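Long-range contacts in hydrogen peroxide-inducible genes activator (Corynebacterium glutamicum, PDB 6G1B), which probably controls transcription of hydrogen peroxide-inducible genes as a LysR-type regulator, pairing a helix-turn-helix DNA-binding domain with a regulatory domain that responds to peroxide: residues 168-173 / 281-286; 97-102 / 128-133; 268-273 / 318-323; 200-205 / 230-235. The protein carries 1 engineered substitution. All coordinates share one frame; numbering follows the deposited sequence.

Interaction 1: residues 168-173 / 281-286; sequences IPLYDE and RRIGLV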
loop_
_atom_site.group_PDB
_atom_site.type_symbol
_atom_site.label_atom_id
_atom_site.label_comp_id
_atom_site.label_asym_id
_atom_site.label_seq_id
_atom_site.Cartn_x
_atom_site.Cartn_y
_atom_site.Cartn_z
ATOM N N ILE A 168 -21.897 1.204 -34.341
ATOM C CA ILE A 168 -22.571 0.019 -34.813
ATOM C C ILE A 168 -23.861 -0.085 -33.997
ATOM O O ILE A 168 -23.793 -0.251 -32.782
ATOM C CB ILE A 168 -21.735 -1.276 -34.636
ATOM C CG1 ILE A 168 -20.387 -1.188 -35.385
ATOM C CG2 ILE A 168 -22.543 -2.472 -35.138
ATOM C CD1 ILE A 168 -19.326 -2.150 -34.907
ATOM N N PRO A 169 -25.036 0.043 -34.649
ATOM C CA PRO A 169 -26.280 -0.186 -33.904
ATOM C C PRO A 169 -26.460 -1.625 -33.467
ATOM O O PRO A 169 -26.138 -2.519 -34.218
ATOM C CB PRO A 169 -27.386 0.227 -34.894
ATOM C CG PRO A 169 -26.725 0.418 -36.230
ATOM C CD PRO A 169 -25.288 0.724 -35.934
ATOM N N LEU A 170 -26.910 -1.841 -32.237
ATOM C CA LEU A 170 -27.135 -3.182 -31.726
ATOM C C LEU A 170 -28.624 -3.528 -31.698
ATOM O O LEU A 170 -29.021 -4.555 -32.249
ATOM C CB LEU A 170 -26.535 -3.331 -30.323
ATOM C CG LEU A 170 -25.020 -3.112 -30.234
ATOM C CD1 LEU A 170 -24.538 -3.115 -28.797
ATOM C CD2 LEU A 170 -24.314 -4.155 -31.086
ATOM N N TYR A 171 -29.423 -2.683 -31.039
ATOM C CA TYR A 171 -30.822 -2.960 -30.791
ATOM C C TYR A 171 -31.560 -1.767 -30.176
ATOM O O TYR A 171 -30.935 -0.909 -29.549
ATOM C CB TYR A 171 -30.998 -4.160 -29.864
ATOM C CG TYR A 171 -30.246 -4.100 -28.558
ATOM C CD1 TYR A 171 -30.775 -3.439 -27.464
ATOM C CD2 TYR A 171 -29.031 -4.771 -28.400
ATOM C CE1 TYR A 171 -30.111 -3.405 -26.257
ATOM C CE2 TYR A 171 -28.356 -4.741 -27.196
ATOM C CZ TYR A 171 -28.899 -4.075 -26.131
ATOM O OH TYR A 171 -28.226 -4.068 -24.966
ATOM N N ASP A 172 -32.888 -1.765 -30.357
ATOM C CA ASP A 172 -33.776 -0.877 -29.640
ATOM C C ASP A 172 -34.338 -1.618 -28.449
ATOM O O ASP A 172 -34.843 -2.712 -28.586
ATOM C CB ASP A 172 -34.921 -0.409 -30.563
ATOM C CG ASP A 172 -34.414 0.359 -31.752
ATOM O OD1 ASP A 172 -34.718 0.055 -32.935
ATOM O OD2 ASP A 172 -33.558 1.228 -31.500
ATOM N N GLU A 173 -34.265 -1.009 -27.284
ATOM C CA GLU A 173 -34.737 -1.610 -26.036
ATOM C C GLU A 173 -35.863 -0.744 -25.507
ATOM O O GLU A 173 -35.688 0.440 -25.296
ATOM C CB GLU A 173 -33.608 -1.709 -25.011
ATOM C CG GLU A 173 -34.054 -2.101 -23.620
ATOM C CD GLU A 173 -32.902 -2.414 -22.662
ATOM O OE1 GLU A 173 -31.774 -1.859 -22.829
ATOM O OE2 GLU A 173 -33.158 -3.231 -21.742
ATOM N N ARG A 281 -34.799 2.979 -26.191
ATOM C CA ARG A 281 -33.449 3.543 -26.352
ATOM C C ARG A 281 -32.711 2.730 -27.395
ATOM O O ARG A 281 -32.936 1.539 -27.491
ATOM C CB ARG A 281 -32.654 3.549 -25.045
ATOM C CG ARG A 281 -32.311 2.159 -24.494
ATOM C CD ARG A 281 -31.563 2.294 -23.178
ATOM N NE ARG A 281 -31.288 1.031 -22.536
ATOM C CZ ARG A 281 -30.641 0.906 -21.372
ATOM N NH1 ARG A 281 -30.196 1.977 -20.731
ATOM N NH2 ARG A 281 -30.453 -0.296 -20.839
ATOM N N ARG A 282 -31.878 3.401 -28.177
ATOM C CA ARG A 282 -31.083 2.754 -29.207
ATOM C C ARG A 282 -29.701 2.475 -28.603
ATOM O O ARG A 282 -28.956 3.394 -28.307
ATOM C CB ARG A 282 -30.997 3.643 -30.457
ATOM C CG ARG A 282 -29.945 3.269 -31.515
ATOM C CD ARG A 282 -30.192 1.952 -32.211
ATOM N NE ARG A 282 -31.494 1.845 -32.857
ATOM C CZ ARG A 282 -31.754 1.958 -34.160
ATOM N NH1 ARG A 282 -30.816 2.254 -35.057
ATOM N NH2 ARG A 282 -33.005 1.789 -34.573
ATOM N N ILE A 283 -29.392 1.209 -28.365
ATOM C CA ILE A 283 -28.088 0.814 -27.844
ATOM C C ILE A 283 -27.176 0.500 -29.022
ATOM O O ILE A 283 -27.605 -0.101 -30.002
ATOM C CB ILE A 283 -28.202 -0.394 -26.883
ATOM C CG1 ILE A 283 -28.980 -0.001 -25.628
ATOM C CG2 ILE A 283 -26.821 -0.924 -26.459
ATOM C CD1 ILE A 283 -28.438 1.168 -24.846
ATOM N N GLY A 284 -25.926 0.933 -28.925
ATOM C CA GLY A 284 -24.921 0.729 -29.973
ATOM C C GLY A 284 -23.506 0.523 -29.456
ATOM O O GLY A 284 -23.220 0.730 -28.291
ATOM N N LEU A 285 -22.616 0.107 -30.330
ATOM C CA LEU A 285 -21.181 0.024 -30.016
ATOM C C LEU A 285 -20.510 1.228 -30.662
ATOM O O LEU A 285 -20.748 1.479 -31.842
ATOM C CB LEU A 285 -20.596 -1.232 -30.578
ATOM C CG LEU A 285 -20.627 -2.527 -29.829
ATOM C CD1 LEU A 285 -19.649 -3.465 -30.561
ATOM C CD2 LEU A 285 -20.213 -2.356 -28.374
ATOM N N VAL A 286 -19.721 1.994 -29.914
ATOM C CA VAL A 286 -18.995 3.107 -30.507
ATOM C C VAL A 286 -17.479 2.911 -30.412
ATOM O O VAL A 286 -16.955 2.517 -29.372
ATOM C CB VAL A 286 -19.548 4.527 -30.138
ATOM C CG1 VAL A 286 -20.699 4.466 -29.174
ATOM C CG2 VAL A 286 -18.496 5.521 -29.737
#

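Interaction 2: residues 97-102 / 128-133; sequences GSLTGP and PDLEPH. With NA (sodium ion), chain F.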
loop_
_atom_site.group_PDB
_atom_site.type_symbol
_atom_site.label_atom_id
_atom_site.label_comp_id
_atom_site.label_asym_id
_atom_site.label_seq_id
_atom_site.Cartn_x
_atom_site.Cartn_y
_atom_site.Cartn_z
ATOM N N GLY A 97 -9.351 -12.549 -39.214
ATOM C CA GLY A 97 -10.812 -12.427 -39.298
ATOM C C GLY A 97 -11.549 -13.179 -38.193
ATOM O O GLY A 97 -12.505 -13.913 -38.473
ATOM N N SER A 98 -11.091 -13.013 -36.946
ATOM C CA SER A 98 -11.783 -13.563 -35.779
ATOM C C SER A 98 -11.491 -12.823 -34.442
ATOM O O SER A 98 -10.557 -12.028 -34.304
ATOM C CB SER A 98 -11.520 -15.072 -35.663
ATOM O OG SER A 98 -10.151 -15.375 -35.493
ATOM N N LEU A 99 -12.340 -13.109 -33.463
ATOM C CA LEU A 99 -12.309 -12.501 -32.130
ATOM C C LEU A 99 -11.343 -13.263 -31.229
ATOM O O LEU A 99 -11.700 -14.276 -30.596
ATOM C CB LEU A 99 -13.712 -12.498 -31.501
ATOM C CG LEU A 99 -14.598 -11.302 -31.773
ATOM C CD1 LEU A 99 -15.956 -11.521 -31.115
ATOM C CD2 LEU A 99 -13.989 -10.016 -31.278
ATOM N N THR A 100 -10.119 -12.764 -31.197
ATOM C CA THR A 100 -9.073 -13.356 -30.393
ATOM C C THR A 100 -8.311 -12.254 -29.717
ATOM O O THR A 100 -8.391 -11.101 -30.128
ATOM C CB THR A 100 -8.127 -14.230 -31.247
ATOM O OG1 THR A 100 -7.498 -13.416 -32.243
ATOM C CG2 THR A 100 -8.911 -15.355 -31.926
ATOM N N GLY A 101 -7.599 -12.607 -28.657
ATOM C CA GLY A 101 -6.810 -11.646 -27.932
ATOM C C GLY A 101 -7.634 -10.657 -27.093
ATOM O O GLY A 101 -8.826 -10.882 -26.848
ATOM N N PRO A 102 -6.982 -9.582 -26.620
ATOM C CA PRO A 102 -7.617 -8.643 -25.713
ATOM C C PRO A 102 -8.720 -7.836 -26.384
ATOM O O PRO A 102 -8.545 -7.367 -27.502
ATOM C CB PRO A 102 -6.456 -7.704 -25.298
ATOM C CG PRO A 102 -5.203 -8.320 -25.817
ATOM C CD PRO A 102 -5.599 -9.190 -26.949
ATOM N N PRO A 128 -13.320 -18.975 -27.145
ATOM C CA PRO A 128 -12.364 -19.293 -26.091
ATOM C C PRO A 128 -11.049 -18.516 -26.129
ATOM O O PRO A 128 -10.400 -18.407 -25.090
ATOM C CB PRO A 128 -12.098 -20.796 -26.291
ATOM C CG PRO A 128 -12.327 -21.015 -27.758
ATOM C CD PRO A 128 -13.508 -20.109 -28.069
ATOM N N ASP A 129 -10.658 -18.002 -27.301
ATOM C CA ASP A 129 -9.424 -17.202 -27.463
ATOM C C ASP A 129 -9.589 -15.696 -27.214
ATOM O O ASP A 129 -8.596 -14.964 -27.187
ATOM C CB ASP A 129 -8.791 -17.427 -28.854
ATOM C CG ASP A 129 -8.339 -18.864 -29.068
ATOM O OD1 ASP A 129 -8.414 -19.373 -30.206
ATOM O OD2 ASP A 129 -7.937 -19.508 -28.084
ATOM N N LEU A 130 -10.821 -15.238 -27.041
ATOM C CA LEU A 130 -11.071 -13.839 -26.746
ATOM C C LEU A 130 -10.768 -13.617 -25.279
ATOM O O LEU A 130 -11.092 -14.460 -24.444
ATOM C CB LEU A 130 -12.518 -13.474 -27.050
ATOM C CG LEU A 130 -12.881 -11.987 -26.949
ATOM C CD1 LEU A 130 -12.036 -11.145 -27.902
ATOM C CD2 LEU A 130 -14.355 -11.841 -27.291
ATOM N N GLU A 131 -10.152 -12.487 -24.984
ATOM C CA GLU A 131 -9.783 -12.116 -23.641
ATOM C C GLU A 131 -10.533 -10.815 -23.303
ATOM O O GLU A 131 -10.037 -9.718 -23.560
ATOM C CB GLU A 131 -8.258 -11.947 -23.571
ATOM C CG GLU A 131 -7.449 -13.197 -23.870
ATOM C CD GLU A 131 -5.926 -12.981 -23.771
ATOM O OE1 GLU A 131 -5.418 -11.965 -23.187
ATOM O OE2 GLU A 131 -5.204 -13.854 -24.280
ATOM N N PRO A 132 -11.754 -10.933 -22.772
ATOM C CA PRO A 132 -12.567 -9.723 -22.575
ATOM C C PRO A 132 -12.146 -8.969 -21.316
ATOM O O PRO A 132 -11.803 -9.607 -20.310
ATOM C CB PRO A 132 -13.989 -10.267 -22.408
ATOM C CG PRO A 132 -13.788 -11.624 -21.827
ATOM C CD PRO A 132 -12.465 -12.153 -22.357
ATOM N N HIS A 133 -12.131 -7.636 -21.384
ATOM C CA HIS A 133 -11.924 -6.782 -20.219
ATOM C C HIS A 133 -13.032 -5.749 -20.178
ATOM O O HIS A 133 -13.193 -4.998 -21.133
ATOM C CB HIS A 133 -10.552 -6.110 -20.285
ATOM C CG HIS A 133 -9.432 -7.092 -20.302
ATOM N ND1 HIS A 133 -9.048 -7.790 -19.179
ATOM C CD2 HIS A 133 -8.662 -7.554 -21.319
ATOM C CE1 HIS A 133 -8.074 -8.631 -19.498
ATOM N NE2 HIS A 133 -7.829 -8.518 -20.793
HETATM NA NA NA F . -5.483 -9.757 -22.014
#

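Interaction 3: residues 268-273 / 318-323; sequences LATANF and TGITLK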
loop_
_atom_site.group_PDB
_atom_site.type_symbol
_atom_site.label_atom_id
_atom_site.label_comp_id
_atom_site.label_asym_id
_atom_site.label_seq_id
_atom_site.Cartn_x
_atom_site.Cartn_y
_atom_site.Cartn_z
ATOM N N LEU A 268 -43.832 -2.905 -5.801
ATOM C CA LEU A 268 -43.799 -2.343 -7.153
ATOM C C LEU A 268 -44.895 -2.916 -8.020
ATOM O O LEU A 268 -45.314 -4.048 -7.807
ATOM C CB LEU A 268 -42.470 -2.638 -7.835
ATOM C CG LEU A 268 -41.208 -2.184 -7.108
ATOM C CD1 LEU A 268 -40.007 -2.631 -7.893
ATOM C CD2 LEU A 268 -41.196 -0.675 -6.913
ATOM N N ALA A 269 -45.355 -2.113 -8.985
ATOM C CA ALA A 269 -46.206 -2.570 -10.068
ATOM C C ALA A 269 -45.674 -1.986 -11.369
ATOM O O ALA A 269 -44.853 -1.076 -11.350
ATOM C CB ALA A 269 -47.629 -2.134 -9.839
ATOM N N THR A 270 -46.119 -2.522 -12.493
ATOM C CA THR A 270 -45.707 -2.042 -13.783
ATOM C C THR A 270 -46.902 -1.657 -14.649
ATOM O O THR A 270 -48.031 -2.134 -14.454
ATOM C CB THR A 270 -44.853 -3.081 -14.513
ATOM O OG1 THR A 270 -45.590 -4.296 -14.668
ATOM C CG2 THR A 270 -43.558 -3.381 -13.723
ATOM N N ALA A 271 -46.619 -0.781 -15.606
ATOM C CA ALA A 271 -47.555 -0.373 -16.636
ATOM C C ALA A 271 -46.792 -0.171 -17.945
ATOM O O ALA A 271 -45.577 -0.171 -17.939
ATOM C CB ALA A 271 -48.245 0.906 -16.224
ATOM N N ASN A 272 -47.525 -0.021 -19.047
ATOM C CA ASN A 272 -46.928 0.276 -20.349
ATOM C C ASN A 272 -47.727 1.307 -21.119
ATOM O O ASN A 272 -48.942 1.474 -20.909
ATOM C CB ASN A 272 -46.818 -0.993 -21.183
ATOM C CG ASN A 272 -45.585 -1.817 -20.838
ATOM O OD1 ASN A 272 -44.466 -1.311 -20.956
ATOM N ND2 ASN A 272 -45.775 -3.082 -20.437
ATOM N N PHE A 273 -47.008 2.025 -21.977
ATOM C CA PHE A 273 -47.626 2.880 -22.950
ATOM C C PHE A 273 -48.220 2.051 -24.083
ATOM O O PHE A 273 -47.835 0.883 -24.328
ATOM C CB PHE A 273 -46.677 3.912 -23.521
ATOM C CG PHE A 273 -46.133 4.864 -22.502
ATOM C CD1 PHE A 273 -44.846 4.694 -22.037
ATOM C CD2 PHE A 273 -46.910 5.920 -22.009
ATOM C CE1 PHE A 273 -44.336 5.549 -21.073
ATOM C CE2 PHE A 273 -46.402 6.772 -21.058
ATOM C CZ PHE A 273 -45.101 6.592 -20.598
ATOM N N THR A 318 -40.910 -13.707 -16.717
ATOM C CA THR A 318 -41.452 -13.275 -15.403
ATOM C C THR A 318 -42.981 -13.191 -15.381
ATOM O O THR A 318 -43.557 -13.053 -14.310
ATOM C CB THR A 318 -40.982 -11.866 -14.966
ATOM O OG1 THR A 318 -41.513 -10.857 -15.866
ATOM C CG2 THR A 318 -39.449 -11.800 -14.883
ATOM N N GLY A 319 -43.617 -13.192 -16.553
ATOM C CA GLY A 319 -45.061 -13.029 -16.641
ATOM C C GLY A 319 -45.526 -11.581 -16.631
ATOM O O GLY A 319 -46.693 -11.310 -16.789
ATOM N N ILE A 320 -44.616 -10.634 -16.469
ATOM C CA ILE A 320 -44.925 -9.208 -16.541
ATOM C C ILE A 320 -45.130 -8.869 -18.012
ATOM O O ILE A 320 -44.420 -9.367 -18.887
ATOM C CB ILE A 320 -43.789 -8.385 -15.908
ATOM C CG1 ILE A 320 -43.723 -8.692 -14.411
ATOM C CG2 ILE A 320 -43.946 -6.894 -16.219
ATOM C CD1 ILE A 320 -42.538 -8.077 -13.699
ATOM N N THR A 321 -46.133 -8.048 -18.297
ATOM C CA THR A 321 -46.515 -7.761 -19.672
ATOM C C THR A 321 -45.591 -6.696 -20.216
ATOM O O THR A 321 -45.400 -5.648 -19.577
ATOM C CB THR A 321 -47.976 -7.289 -19.750
ATOM O OG1 THR A 321 -48.827 -8.303 -19.227
ATOM C CG2 THR A 321 -48.404 -6.963 -21.191
ATOM N N LEU A 322 -45.014 -6.970 -21.382
ATOM C CA LEU A 322 -44.084 -6.054 -22.012
ATOM C C LEU A 322 -44.793 -5.128 -23.004
ATOM O O LEU A 322 -45.905 -5.410 -23.459
ATOM C CB LEU A 322 -42.969 -6.844 -22.702
ATOM C CG LEU A 322 -42.261 -7.870 -21.796
ATOM C CD1 LEU A 322 -41.133 -8.584 -22.533
ATOM C CD2 LEU A 322 -41.710 -7.217 -20.540
ATOM N N LYS A 323 -44.132 -4.024 -23.319
ATOM C CA LYS A 323 -44.605 -3.086 -24.313
ATOM C C LYS A 323 -44.855 -3.776 -25.664
ATOM O O LYS A 323 -44.035 -4.594 -26.120
ATOM C CB LYS A 323 -43.568 -1.960 -24.474
ATOM C CG LYS A 323 -43.886 -0.972 -25.596
ATOM C CD LYS A 323 -43.678 0.499 -25.265
ATOM C CE LYS A 323 -44.721 1.366 -25.968
ATOM N NZ LYS A 323 -44.863 1.059 -27.424
HETATM O O HOH W 1 -46.761 -4.570 -17.460
HETATM O O HOH W 2 -42.420 -2.942 -21.375
#

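Interaction 4: residues 200-205 / 230-235; sequences DLLLLD and TAVTRA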
loop_
_atom_site.group_PDB
_atom_site.type_symbol
_atom_site.label_atom_id
_atom_site.label_comp_id
_atom_site.label_asym_id
_atom_site.label_seq_id
_atom_site.Cartn_x
_atom_site.Cartn_y
_atom_site.Cartn_z
ATOM N N ASP A 200 -44.868 11.380 -10.515
ATOM C CA ASP A 200 -43.746 12.241 -10.114
ATOM C C ASP A 200 -42.572 11.433 -10.641
ATOM O O ASP A 200 -42.052 10.578 -9.965
ATOM C CB ASP A 200 -43.654 12.468 -8.599
ATOM C CG ASP A 200 -44.831 13.291 -8.040
ATOM O OD1 ASP A 200 -45.323 14.245 -8.687
ATOM O OD2 ASP A 200 -45.291 12.972 -6.930
ATOM N N LEU A 201 -42.197 11.671 -11.893
ATOM C CA LEU A 201 -41.159 10.885 -12.543
ATOM C C LEU A 201 -39.780 11.201 -11.973
ATOM O O LEU A 201 -39.430 12.369 -11.840
ATOM C CB LEU A 201 -41.172 11.042 -14.065
ATOM C CG LEU A 201 -42.221 10.166 -14.795
ATOM C CD1 LEU A 201 -42.235 10.528 -16.274
ATOM C CD2 LEU A 201 -42.052 8.651 -14.590
ATOM N N LEU A 202 -39.035 10.167 -11.598
ATOM C CA LEU A 202 -37.614 10.323 -11.367
ATOM C C LEU A 202 -36.968 9.522 -12.456
ATOM O O LEU A 202 -37.094 8.309 -12.471
ATOM C CB LEU A 202 -37.204 9.865 -9.962
ATOM C CG LEU A 202 -35.734 10.017 -9.548
ATOM C CD1 LEU A 202 -35.110 11.365 -9.927
ATOM C CD2 LEU A 202 -35.582 9.756 -8.053
ATOM N N LEU A 203 -36.282 10.194 -13.372
ATOM C CA LEU A 203 -35.662 9.539 -14.515
ATOM C C LEU A 203 -34.162 9.560 -14.381
ATOM O O LEU A 203 -33.621 10.467 -13.792
ATOM C CB LEU A 203 -36.060 10.259 -15.795
ATOM C CG LEU A 203 -37.553 10.222 -16.141
ATOM C CD1 LEU A 203 -37.802 11.056 -17.388
ATOM C CD2 LEU A 203 -38.050 8.785 -16.327
ATOM N N LEU A 204 -33.509 8.555 -14.941
ATOM C CA LEU A 204 -32.069 8.488 -15.079
ATOM C C LEU A 204 -31.650 8.884 -16.477
ATOM O O LEU A 204 -32.444 8.798 -17.423
ATOM C CB LEU A 204 -31.627 7.045 -14.866
ATOM C CG LEU A 204 -31.880 6.483 -13.468
ATOM C CD1 LEU A 204 -31.400 5.047 -13.412
ATOM C CD2 LEU A 204 -31.176 7.312 -12.394
ATOM N N ASP A 205 -30.393 9.303 -16.609
ATOM C CA ASP A 205 -29.809 9.578 -17.909
ATOM C C ASP A 205 -29.354 8.247 -18.568
ATOM O O ASP A 205 -28.166 7.940 -18.640
ATOM C CB ASP A 205 -28.693 10.611 -17.804
ATOM C CG ASP A 205 -28.104 10.982 -19.169
ATOM O OD1 ASP A 205 -28.863 11.049 -20.166
ATOM O OD2 ASP A 205 -26.865 11.179 -19.262
ATOM N N THR A 230 -39.605 15.561 -6.875
ATOM C CA THR A 230 -39.392 14.796 -5.654
ATOM C C THR A 230 -38.277 15.442 -4.820
ATOM O O THR A 230 -37.616 16.371 -5.282
ATOM C CB THR A 230 -39.039 13.362 -6.009
ATOM N N ALA A 231 -38.057 14.949 -3.601
ATOM C CA ALA A 231 -36.917 15.377 -2.780
ATOM C C ALA A 231 -35.558 15.069 -3.437
ATOM O O ALA A 231 -34.560 15.726 -3.141
ATOM C CB ALA A 231 -36.971 14.726 -1.403
ATOM N N VAL A 232 -35.525 14.042 -4.294
ATOM C CA VAL A 232 -34.331 13.674 -5.053
ATOM C C VAL A 232 -34.289 14.364 -6.406
ATOM O O VAL A 232 -34.930 13.911 -7.356
ATOM C CB VAL A 232 -34.238 12.145 -5.218
ATOM C CG1 VAL A 232 -33.025 11.742 -6.058
ATOM C CG2 VAL A 232 -34.196 11.515 -3.835
ATOM N N THR A 233 -33.529 15.448 -6.465
ATOM C CA THR A 233 -33.231 16.180 -7.696
ATOM C C THR A 233 -32.733 15.300 -8.837
ATOM O O THR A 233 -33.234 15.419 -9.941
ATOM C CB THR A 233 -32.134 17.238 -7.436
ATOM O OG1 THR A 233 -32.481 18.010 -6.287
ATOM C CG2 THR A 233 -31.925 18.138 -8.654
ATOM N N ARG A 234 -31.767 14.425 -8.559
ATOM C CA ARG A 234 -31.235 13.512 -9.556
ATOM C C ARG A 234 -30.447 12.368 -8.913
ATOM O O ARG A 234 -29.704 12.555 -7.953
ATOM C CB ARG A 234 -30.369 14.221 -10.629
ATOM C CG ARG A 234 -29.133 14.962 -10.174
ATOM C CD ARG A 234 -28.294 15.359 -11.396
ATOM N NE ARG A 234 -27.449 16.534 -11.141
ATOM C CZ ARG A 234 -26.136 16.525 -10.889
ATOM N NH1 ARG A 234 -25.431 15.384 -10.833
ATOM N NH2 ARG A 234 -25.523 17.688 -10.691
ATOM N N ALA A 235 -30.645 11.172 -9.465
ATOM C CA ALA A 235 -29.969 9.964 -9.081
ATOM C C ALA A 235 -29.096 9.506 -10.235
ATOM O O ALA A 235 -29.383 9.751 -11.368
ATOM C CB ALA A 235 -31.024 8.919 -8.753
#

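Interaction 1: residues 168-173 / 281-286
Glu173 OE1 is gripped twice by Arg281 in a salt bridge, through NE and NH2, and lies 2.9 Å from each nitrogen. The oxygen sits in the guanidinium plane, yet both donors reach it from one face of the carboxylate. The two side chains run side by side from a buried hydrogen-bonded pair; Ser257 holds Glu173 OE2, while the carbonyls of Thr110 and Asp206 take further N-H groups of Arg281. On the other face of the sheet, the exposed Arg282 bends at chi2 (66°) and chi3 to form a second salt bridge with Asp172, NE to OD2 and NH2 to OD1 on its syn lone pair, the latter 2.9 Å. Ile283 lays CB over one face of the Tyr171 ring, 4.0 Å from the centroid, a CH-pi contact that suits a branched aliphatic. Gly284 CA comes within 3.2 Å of Ile168 O, where lacking a side chain helps. Ile283 O accepts from Leu170 N at 2.9 Å and, weakly, from Tyr171 N at 3.3 Å. Two residues thus face one: a classic beta bulge in the antiparallel pairing of strands 165-180 and 278-288, within the LysR regulatory domain.

Interaction 2: residues 97-102 / 128-133
A beta-alpha-beta crossover, in which helix 121-126 lies between the parallel strands 101-107 and 130-136, has its starting ends here, where Gly101 pairs with Leu130 and Pro102 with Glu131. Both backbone polar atoms of Gly101 are bonded across the contact: its N donates to Asp129 O at 3.0 Å, and its O accepts from Glu131 N at 2.8 Å. Glycine suits the place because its phi is positive (72°) and a CB would run into the ring of Pro102. Proline follows well, since its nitrogen needs no partner, and its CA still approaches Glu131 O at 3.4 Å in a CA-H...O contact.

Leu130 fills the buried face. With CG anti to the backbone N (chi1 -173°), it turns CD1 under the strand start, where it meets Leu99 CD2 at 4.1 Å, the two leucines crossing at a slant. Helix 294-317 packs on Leu99, and Val123 of helix 121-126 packs on Leu130. At the rim, Thr100 CG2 lies alongside Asp129 CB at 3.7 Å, leaving methyl against methylene.

Glu131 points to the other face, its extended chain carrying OE1 to a sodium ion at 2.5 Å. His133, two residues on, brings NE2 edge-on to the same ion, the metal lying in the ring plane at 2.9 Å. Another protein chain packs on Pro132 and His133. The carboxylate probably supplies the charge that offsets the cation, while the imidazole, offering a lone pair from NE2, would be expected to carry its proton on ND1.

Interaction 3: residues 268-273 / 318-323
Ile320, Thr321 and Lys323, on the tail that leaves helix 294-317, run beside Thr270, Asn272 and Phe273 at the end of strand 268-271, which pairs with strand 165-180 in the regulatory-domain sheet. The tail starts with an ST turn: Thr318 OG1, also hydrogen-bonded with Ala315 O, accepts from Ile320 N at 3.2 Å as the chain leaves the helix. Gly319 takes the positive phi (84°) of the residue that breaks the helical course, a conformation glycine adopts easily.

Ile320 then sets its CG2 methyl against Thr270 OG1 at 3.4 Å, the side chains crossing at about a right angle; it also packs on Ile259 of helix 259-262. Thr321 contributes its backbone oxygen. Asn272 ND2 approaches that oxygen at 2.7 Å, but the N-H is so poorly aimed that the bond is weak. A water adds a second link, donating to Thr321 O and meeting Thr270 OG1 at 3.0 Å. The side chain of Leu322 packs on Ile259.

Lys323 closes the contact. Its backbone N gives to a second water, which donates in turn to Asn272 OD1 at 2.6 Å. Asparagine suits this place because its amide can donate through ND2, to Gln189 OE1 and weakly to Thr321 O, while OD1 accepts from that water. The two segments run nearly parallel, 16° apart, and two waters supplement the single weak direct bond. The lysine chain bends at three torsions to reach Asn325 OD1 and Val277 O with NZ, and on the way its CE passes 3.6 Å from Phe273 O.

Interaction 4: residues 200-205 / 230-235
Between Leu202 and Leu204 on one side and Val232 and Ala235 on the other, the flat groups are peptide units rather than rings: Leu202 CD1 meets the carbonyl oxygen of Val232 at 3.6 Å. The guanidinium of Arg234 leads away from the contact. This is an apolar seam in the LysR regulatory domain, between a loop that runs on toward strand 209-211 and a short strand that turns a corner at Thr233.

Leu202 carries most of it. Its CG stands anti to the backbone N (chi1 -178°), which throws both methyls across at the short strand. CD2 lies 3.8 Å from Val232 CG1, and the two side chains cross at about a right angle, so that branch fits against branch. Val241 and Leu244 of helix 238-246 also pack on Leu202, completing a small hydrophobic cluster in which leucine's long, forked end and valine's compact one fit well. The backbone of Leu202 is bonded to Ser251, and its carbonyl also receives Thr252 OG1, bonds that tie this part of the loop to Ser251 and Thr252.

The short strand does not end with this chain: Val232 and Arg234 pair in a parallel ladder with a strand of another protein chain, so the seam lies just behind a subunit interface. Ala235, past the corner, points its single methyl inward, and its small size is consistent with the close approach of the loop. Leu204 closes the row, with CD2 4.0 Å from Ala235 CB and 3.2 Å from Ala235 O.

In the fold
Interaction 1 lies between the others, its centre 22 Å from interactions 2 and 3 and 24 Å from interaction 4. Interactions 1, 2 and 3 reach the same mixed sheet, at different places; interactions 2 and 4 lie farthest apart, 39 Å between centres. Interactions 3 and 4, 21 Å apart between centres, lie on the same side of the chain's centre. The chain between the segments of interaction 4 carries the disulfide Cys209-Cys218. A bound hydrogen peroxide lies about 4 Å from the side chain of Ile168 in interaction 1; it probably comes from the crystallisation liquor, though such molecules often mark pockets. Interactions 2 and 4 are where another protein chain comes within reach.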